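Local coordinates for extracellular solute-binding protein family 5 (Brucella melitensis, PDB 4ONY) that probably binds peptides or related solutes in the periplasm and hands them to an ABC transporter for import, at residues A[517-531]-A[543-556]. Numbering follows the deposited sequence.
Sequences AGVADPAVDAMIEAL and AVRALDRVLISGDY
Met527 and Leu547 are reciprocal knobs where helices 522-533 and 537-553 pack as an antiparallel hairpin; the axes of their segments 522-531 and 543-553 approach to 8.5 Å at a crossing angle of -163°. Met527 fills the hollow among Ala543, Ala546, Leu547 and Val550: its CB and CG press on the partner helix, SD comes within 3.6 Å of Ala546 CB, a residue small enough to leave it room, and the bends at chi2 and chi3 then turn the terminal methyl away. Leu547 answers from the other helix, entering between Val524, Met527, Ile528 and Leu531. Its branched end divides the work: CD1 meets Val524 CG1, while CD2 lies 3.8 Å from Leu531 CD2. Where the backbones come closest, Ala543 presents just a methyl, and its CB sits 3.6 Å from Leu531 N. At the other end, Val524 CG2 packs against Val550 CG1 at 3.6 Å.

Beyond the helices, Val519 CG2 stands over the centre of the Tyr556 ring, 3.5 Å from the centroid, a CH-pi contact, with Gly554 O over the opposite face. Tyr556 OH is joined through one water to Ala520 N and through another to Asp521 OD2, while Asp521 OD1 caps the start of helix 522-533 by accepting from Ala523 N (2.9 Å). Trp503 and Leu376 pack against the hairpin from neighbouring helices. The direct contacts are thus apolar, so shape complementarity chiefly sets the fit, and polar linkage is left to the waters at the tyrosine end.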
ATOM      1  N   ALA A 517     -13.746  13.390   0.725  1.00 13.36           N
ATOM      2  CA  ALA A 517     -14.049  14.653   0.039  1.00 12.67           C
ATOM      3  C   ALA A 517     -15.480  14.746  -0.475  1.00 12.95           C
ATOM      4  O   ALA A 517     -15.932  15.860  -0.839  1.00 13.06           O
ATOM      5  CB  ALA A 517     -13.104  14.886  -1.116  1.00 13.01           C
ATOM      6  N   GLY A 518     -16.219  13.629  -0.472  1.00 12.53           N
ATOM      7  CA  GLY A 518     -17.568  13.612  -1.004  1.00 13.10           C
ATOM      8  C   GLY A 518     -17.604  13.734  -2.526  1.00 12.95           C
ATOM      9  O   GLY A 518     -18.432  14.447  -3.076  1.00 12.54           O
ATOM     10  N   VAL A 519     -16.677  13.053  -3.210  1.00 12.66           N
ATOM     11  CA  VAL A 519     -16.666  13.063  -4.678  1.00 12.85           C
ATOM     12  C   VAL A 519     -17.898  12.330  -5.214  1.00 13.20           C
ATOM     13  O   VAL A 519     -18.225  11.233  -4.716  1.00 13.24           O
ATOM     14  CB  VAL A 519     -15.383  12.406  -5.198  1.00 12.61           C
ATOM     15  CG1 VAL A 519     -15.340  12.419  -6.719  1.00 12.42           C
ATOM     16  CG2 VAL A 519     -14.180  13.138  -4.642  1.00 12.55           C
ATOM     17  N   ALA A 520     -18.580  12.928  -6.188  1.00 13.71           N
ATOM     18  CA  ALA A 520     -19.709  12.301  -6.913  1.00 14.93           C
ATOM     19  C   ALA A 520     -19.828  12.903  -8.300  1.00 16.16           C
ATOM     20  O   ALA A 520     -20.482  13.932  -8.509  1.00 16.61           O
ATOM     21  CB  ALA A 520     -21.046  12.448  -6.168  1.00 15.41           C
ATOM     22  N   ASP A 521     -19.160  12.274  -9.249  1.00 16.10           N
ATOM     23  CA  ASP A 521     -18.979  12.846 -10.563  1.00 16.35           C
ATOM     24  C   ASP A 521     -19.031  11.667 -11.515  1.00 16.59           C
ATOM     25  O   ASP A 521     -18.252  10.733 -11.400  1.00 15.73           O
ATOM     26  CB  ASP A 521     -17.631  13.539 -10.679  1.00 16.57           C
ATOM     27  CG  ASP A 521     -17.434  14.244 -12.021  1.00 17.64           C
ATOM     28  OD1 ASP A 521     -18.165  13.952 -12.984  1.00 19.21           O
ATOM     29  OD2 ASP A 521     -16.493  15.069 -12.117  1.00 18.98           O
ATOM     30  N   PRO A 522     -19.966  11.713 -12.459  1.00 16.96           N
ATOM     31  CA  PRO A 522     -19.984  10.627 -13.438  1.00 16.83           C
ATOM     32  C   PRO A 522     -18.652  10.408 -14.170  1.00 15.74           C
ATOM     33  O   PRO A 522     -18.419   9.314 -14.662  1.00 15.32           O
ATOM     34  CB  PRO A 522     -21.065  11.070 -14.429  1.00 17.67           C
ATOM     35  CG  PRO A 522     -21.938  12.044 -13.662  1.00 18.19           C
ATOM     36  CD  PRO A 522     -21.041  12.713 -12.659  1.00 16.99           C
ATOM     37  N   ALA A 523     -17.812  11.430 -14.322  1.00 14.76           N
ATOM     38  CA  ALA A 523     -16.514  11.209 -15.004  1.00 14.22           C
ATOM     39  C   ALA A 523     -15.627  10.316 -14.158  1.00 14.09           C
ATOM     40  O   ALA A 523     -14.910   9.455 -14.682  1.00 14.61           O
ATOM     41  CB  ALA A 523     -15.819  12.524 -15.326  1.00 14.00           C
ATOM     42  N   VAL A 524     -15.658  10.513 -12.841  1.00 13.29           N
ATOM     43  CA  VAL A 524     -14.867   9.677 -11.938  1.00 12.87           C
ATOM     44  C   VAL A 524     -15.379   8.253 -12.049  1.00 13.20           C
ATOM     45  O   VAL A 524     -14.605   7.309 -12.223  1.00 12.90           O
ATOM     46  CB  VAL A 524     -14.963  10.168 -10.469  1.00 12.66           C
ATOM     47  CG1 VAL A 524     -14.432   9.109  -9.507  1.00 12.90           C
ATOM     48  CG2 VAL A 524     -14.256  11.507 -10.267  1.00 12.25           C
ATOM     49  N   ASP A 525     -16.692   8.083 -11.917  1.00 13.44           N
ATOM     50  CA  ASP A 525     -17.265   6.748 -12.003  1.00 13.97           C
ATOM     51  C   ASP A 525     -16.875   6.069 -13.303  1.00 13.76           C
ATOM     52  O   ASP A 525     -16.524   4.884 -13.308  1.00 13.24           O
ATOM     53  CB  ASP A 525     -18.775   6.768 -11.868  1.00 14.59           C
ATOM     54  CG  ASP A 525     -19.256   7.267 -10.488  1.00 15.31           C
ATOM     55  OD1 ASP A 525     -18.496   7.438  -9.539  1.00 15.71           O
ATOM     56  OD2 ASP A 525     -20.452   7.523 -10.352  1.00 16.71           O
ATOM     57  N   ALA A 526     -16.933   6.802 -14.407  1.00 13.92           N
ATOM     58  CA  ALA A 526     -16.597   6.231 -15.725  1.00 14.17           C
ATOM     59  C   ALA A 526     -15.115   5.806 -15.837  1.00 14.00           C
ATOM     60  O   ALA A 526     -14.808   4.783 -16.462  1.00 13.84           O
ATOM     61  CB  ALA A 526     -16.927   7.212 -16.839  1.00 14.90           C
ATOM     62  N   MET A 527     -14.195   6.566 -15.235  1.00 13.43           N
ATOM     63  CA  MET A 527     -12.777   6.166 -15.278  1.00 13.65           C
ATOM     64  C   MET A 527     -12.508   4.919 -14.412  1.00 13.20           C
ATOM     65  O   MET A 527     -11.689   4.107 -14.761  1.00 12.56           O
ATOM     66  CB  MET A 527     -11.852   7.329 -14.874  1.00 13.14           C
ATOM     67  CG  MET A 527     -11.894   8.536 -15.823  1.00 13.66           C
ATOM     68  SD  MET A 527     -11.848   8.230 -17.610  1.00 13.97           S
ATOM     69  CE  MET A 527     -13.580   8.167 -18.009  1.00 15.35           C
ATOM     70  N   ILE A 528     -13.228   4.778 -13.295  1.00 13.69           N
ATOM     71  CA  ILE A 528     -13.126   3.573 -12.466  1.00 13.82           C
ATOM     72  C   ILE A 528     -13.648   2.361 -13.292  1.00 14.78           C
ATOM     73  O   ILE A 528     -13.001   1.273 -13.317  1.00 13.64           O
ATOM     74  CB  ILE A 528     -13.877   3.690 -11.134  1.00 13.67           C
ATOM     75  CG1 ILE A 528     -13.235   4.759 -10.253  1.00 13.41           C
ATOM     76  CG2 ILE A 528     -13.893   2.343 -10.371  1.00 13.63           C
ATOM     77  CD1 ILE A 528     -14.094   5.144  -9.044  1.00 13.66           C
ATOM     78  N   GLU A 529     -14.768   2.546 -13.967  1.00 16.28           N
ATOM     79  CA  GLU A 529     -15.272   1.471 -14.839  1.00 17.91           C
ATOM     80  C   GLU A 529     -14.231   1.081 -15.883  1.00 16.31           C
ATOM     81  O   GLU A 529     -14.012  -0.087 -16.119  1.00 15.82           O
ATOM     82  CB  GLU A 529     -16.578   1.856 -15.530  1.00 21.63           C
ATOM     83  CG  GLU A 529     -17.726   2.032 -14.564  1.00 27.55           C
ATOM     84  CD  GLU A 529     -18.926   2.724 -15.163  1.00 34.83           C
ATOM     85  OE1 GLU A 529     -19.105   2.599 -16.423  1.00 40.87           O
ATOM     86  OE2 GLU A 529     -19.679   3.342 -14.356  1.00 40.83           O
ATOM     87  N   ALA A 530     -13.601   2.086 -16.500  1.00 15.16           N
ATOM     88  CA  ALA A 530     -12.636   1.839 -17.540  1.00 15.19           C
ATOM     89  C   ALA A 530     -11.417   1.106 -16.999  1.00 14.55           C
ATOM     90  O   ALA A 530     -10.945   0.190 -17.630  1.00 14.64           O
ATOM     91  CB  ALA A 530     -12.209   3.144 -18.189  1.00 15.16           C
ATOM     92  N   LEU A 531     -10.907   1.486 -15.828  1.00 13.85           N
ATOM     93  CA  LEU A 531      -9.722   0.779 -15.313  1.00 14.04           C
ATOM     94  C   LEU A 531     -10.066  -0.649 -14.922  1.00 14.35           C
ATOM     95  O   LEU A 531      -9.249  -1.561 -15.099  1.00 15.12           O
ATOM     96  CB  LEU A 531      -8.973   1.537 -14.204  1.00 13.36           C
ATOM     97  CG  LEU A 531      -9.628   1.653 -12.833  1.00 13.16           C
ATOM     98  CD1 LEU A 531      -9.250   0.491 -11.940  1.00 13.34           C
ATOM     99  CD2 LEU A 531      -9.267   2.932 -12.148  1.00 12.89           C
ATOM    100  N   ALA A 543      -6.258   4.301 -18.450  1.00 13.07           N
ATOM    101  CA  ALA A 543      -7.487   4.556 -17.680  1.00 13.18           C
ATOM    102  C   ALA A 543      -7.181   5.133 -16.311  1.00 12.60           C
ATOM    103  O   ALA A 543      -7.894   6.007 -15.817  1.00 12.20           O
ATOM    104  CB  ALA A 543      -8.322   3.276 -17.562  1.00 13.46           C
ATOM    105  N   VAL A 544      -6.120   4.634 -15.673  1.00 12.21           N
ATOM    106  CA  VAL A 544      -5.755   5.137 -14.362  1.00 11.96           C
ATOM    107  C   VAL A 544      -5.260   6.581 -14.447  1.00 11.60           C
ATOM    108  O   VAL A 544      -5.594   7.417 -13.604  1.00 10.82           O
ATOM    109  CB  VAL A 544      -4.712   4.262 -13.658  1.00 12.02           C
ATOM    110  CG1 VAL A 544      -4.359   4.854 -12.300  1.00 12.10           C
ATOM    111  CG2 VAL A 544      -5.256   2.834 -13.418  1.00 12.21           C
ATOM    112  N   ARG A 545      -4.436   6.855 -15.438  1.00 11.63           N
ATOM    113  CA  ARG A 545      -3.994   8.234 -15.636  1.00 11.72           C
ATOM    114  C   ARG A 545      -5.214   9.177 -15.825  1.00 11.56           C
ATOM    115  O   ARG A 545      -5.228  10.299 -15.295  1.00 11.26           O
ATOM    116  CB  ARG A 545      -3.045   8.322 -16.815  1.00 11.99           C
ATOM    117  CG  ARG A 545      -1.664   7.725 -16.507  1.00 12.33           C
ATOM    118  CD  ARG A 545      -0.735   7.908 -17.709  1.00 12.78           C
ATOM    119  NE  ARG A 545       0.573   7.319 -17.473  1.00 12.49           N
ATOM    120  CZ  ARG A 545       1.415   6.972 -18.424  1.00 13.10           C
ATOM    121  NH1 ARG A 545       1.182   7.236 -19.693  1.00 13.03           N
ATOM    122  NH2 ARG A 545       2.554   6.423 -18.089  1.00 13.60           N
ATOM    123  N   ALA A 546      -6.218   8.716 -16.566  1.00 11.40           N
ATOM    124  CA  ALA A 546      -7.394   9.533 -16.797  1.00 11.85           C
ATOM    125  C   ALA A 546      -8.126   9.783 -15.481  1.00 11.64           C
ATOM    126  O   ALA A 546      -8.539  10.914 -15.228  1.00 11.63           O
ATOM    127  CB  ALA A 546      -8.319   8.872 -17.821  1.00 12.42           C
ATOM    128  N   LEU A 547      -8.219   8.756 -14.614  1.00 11.40           N
ATOM    129  CA  LEU A 547      -8.790   8.926 -13.275  1.00 11.43           C
ATOM    130  C   LEU A 547      -7.990   9.983 -12.519  1.00 11.34           C
ATOM    131  O   LEU A 547      -8.557  10.920 -11.961  1.00 11.19           O
ATOM    132  CB  LEU A 547      -8.848   7.606 -12.482  1.00 11.57           C
ATOM    133  CG  LEU A 547      -9.415   7.687 -11.042  1.00 11.87           C
ATOM    134  CD1 LEU A 547     -10.814   8.290 -10.988  1.00 11.98           C
ATOM    135  CD2 LEU A 547      -9.480   6.320 -10.393  1.00 12.30           C
ATOM    136  N   ASP A 548      -6.662   9.851 -12.544  1.00 11.43           N
ATOM    137  CA  ASP A 548      -5.784  10.808 -11.883  1.00 11.09           C
ATOM    138  C   ASP A 548      -6.092  12.239 -12.339  1.00 10.84           C
ATOM    139  O   ASP A 548      -6.221  13.162 -11.514  1.00 10.77           O
ATOM    140  CB  ASP A 548      -4.308  10.431 -12.133  1.00 11.35           C
ATOM    141  CG  ASP A 548      -3.342  11.184 -11.246  1.00 11.14           C
ATOM    142  OD1 ASP A 548      -3.611  11.296 -10.051  1.00 11.38           O
ATOM    143  OD2 ASP A 548      -2.255  11.570 -11.723  1.00 12.06           O
ATOM    144  N   ARG A 549      -6.263  12.413 -13.640  1.00 10.93           N
ATOM    145  CA  ARG A 549      -6.479  13.746 -14.230  1.00 10.98           C
ATOM    146  C   ARG A 549      -7.780  14.357 -13.723  1.00 10.85           C
ATOM    147  O   ARG A 549      -7.835  15.537 -13.392  1.00 10.02           O
ATOM    148  CB  ARG A 549      -6.497  13.718 -15.748  1.00 11.26           C
ATOM    149  CG  ARG A 549      -5.167  13.359 -16.394  1.00 11.36           C
ATOM    150  CD  ARG A 549      -5.205  13.462 -17.915  1.00 11.91           C
ATOM    151  NE  ARG A 549      -4.147  12.641 -18.495  1.00 12.17           N
ATOM    152  CZ  ARG A 549      -2.870  13.008 -18.614  1.00 12.01           C
ATOM    153  NH1 ARG A 549      -2.436  14.230 -18.273  1.00 11.43           N
ATOM    154  NH2 ARG A 549      -2.011  12.107 -19.045  1.00 11.85           N
ATOM    155  N   VAL A 550      -8.805  13.521 -13.621  1.00 10.78           N
ATOM    156  CA  VAL A 550     -10.089  14.004 -13.145  1.00 11.13           C
ATOM    157  C   VAL A 550     -10.037  14.409 -11.664  1.00 10.88           C
ATOM    158  O   VAL A 550     -10.636  15.438 -11.264  1.00 11.13           O
ATOM    159  CB  VAL A 550     -11.202  12.954 -13.363  1.00 11.34           C
ATOM    160  CG1 VAL A 550     -12.507  13.450 -12.740  1.00 11.51           C
ATOM    161  CG2 VAL A 550     -11.369  12.627 -14.851  1.00 11.39           C
ATOM    162  N   LEU A 551      -9.341  13.595 -10.861  1.00 10.38           N
ATOM    163  CA  LEU A 551      -9.256  13.818  -9.455  1.00 10.43           C
ATOM    164  C   LEU A 551      -8.437  15.072  -9.117  1.00 10.22           C
ATOM    165  O   LEU A 551      -8.855  15.898  -8.285  1.00 10.07           O
ATOM    166  CB  LEU A 551      -8.672  12.586  -8.748  1.00 10.56           C
ATOM    167  CG  LEU A 551      -9.485  11.315  -8.743  1.00 10.97           C
ATOM    168  CD1 LEU A 551      -8.684  10.158  -8.139  1.00 11.69           C
ATOM    169  CD2 LEU A 551     -10.796  11.480  -7.962  1.00 11.28           C
ATOM    170  N   ILE A 552      -7.311  15.232  -9.789  1.00 10.28           N
ATOM    171  CA  ILE A 552      -6.505  16.446  -9.666  1.00 10.52           C
ATOM    172  C   ILE A 552      -7.331  17.688 -10.057  1.00 11.06           C
ATOM    173  O   ILE A 552      -7.239  18.736  -9.397  1.00 10.72           O
ATOM    174  CB  ILE A 552      -5.257  16.395 -10.544  1.00 10.79           C
ATOM    175  CG1 ILE A 552      -4.272  15.349 -10.010  1.00 11.09           C
ATOM    176  CG2 ILE A 552      -4.567  17.776 -10.597  1.00 11.00           C
ATOM    177  CD1 ILE A 552      -3.233  14.908 -11.042  1.00 11.37           C
ATOM    178  N   SER A 553      -8.124  17.558 -11.134  1.00 11.21           N
ATOM    179  CA  SER A 553      -8.891  18.670 -11.697  1.00 11.40           C
ATOM    180  C   SER A 553     -10.081  19.069 -10.824  1.00 11.64           C
ATOM    181  O   SER A 553     -10.648  20.133 -11.006  1.00 11.43           O
ATOM    182  CB  SER A 553      -9.369  18.351 -13.103  1.00 11.27           C
ATOM    183  OG  SER A 553      -8.276  18.191 -13.993  1.00 11.94           O
ATOM    184  N   GLY A 554     -10.436  18.226  -9.864  1.00 12.12           N
ATOM    185  CA  GLY A 554     -11.461  18.542  -8.905  1.00 12.98           C
ATOM    186  C   GLY A 554     -10.964  19.263  -7.649  1.00 13.52           C
ATOM    187  O   GLY A 554     -11.780  19.697  -6.845  1.00 14.34           O
ATOM    188  N   ASP A 555      -9.655  19.345  -7.451  1.00 13.55           N
ATOM    189  CA  ASP A 555      -9.088  19.866  -6.199  1.00 13.71           C
ATOM    190  C   ASP A 555      -9.851  19.341  -4.954  1.00 13.37           C
ATOM    191  O   ASP A 555     -10.328  20.103  -4.093  1.00 13.09           O
ATOM    192  CB  ASP A 555      -9.004  21.392  -6.233  1.00 13.73           C
ATOM    193  CG  ASP A 555      -7.993  21.873  -7.241  1.00 14.91           C
ATOM    194  OD1 ASP A 555      -6.778  21.930  -6.889  1.00 13.83           O
ATOM    195  OD2 ASP A 555      -8.403  22.183  -8.379  1.00 15.71           O
ATOM    196  N   TYR A 556      -9.922  18.011  -4.857  1.00 12.42           N
ATOM    197  CA  TYR A 556     -10.516  17.377  -3.700  1.00 12.16           C
ATOM    198  C   TYR A 556      -9.540  17.293  -2.540  1.00 12.23           C
ATOM    199  O   TYR A 556      -9.960  17.363  -1.401  1.00 12.25           O
ATOM    200  CB  TYR A 556     -11.024  15.990  -4.082  1.00 11.83           C
ATOM    201  CG  TYR A 556     -12.077  16.018  -5.185  1.00 11.69           C
ATOM    202  CD1 TYR A 556     -13.282  16.647  -4.980  1.00 11.90           C
ATOM    203  CD2 TYR A 556     -11.860  15.430  -6.393  1.00 11.60           C
ATOM    204  CE1 TYR A 556     -14.253  16.694  -5.948  1.00 12.12           C
ATOM    205  CE2 TYR A 556     -12.826  15.436  -7.370  1.00 11.80           C
ATOM    206  CZ  TYR A 556     -14.026  16.055  -7.159  1.00 12.12           C
ATOM    207  OH  TYR A 556     -14.966  16.092  -8.169  1.00 11.87           O
TER
HETATM  208  O   HOH W   1     -17.508  15.593  -7.250  1.00 13.98           O
HETATM  209  O   HOH W   2     -14.442  15.237 -10.574  1.00 13.71           O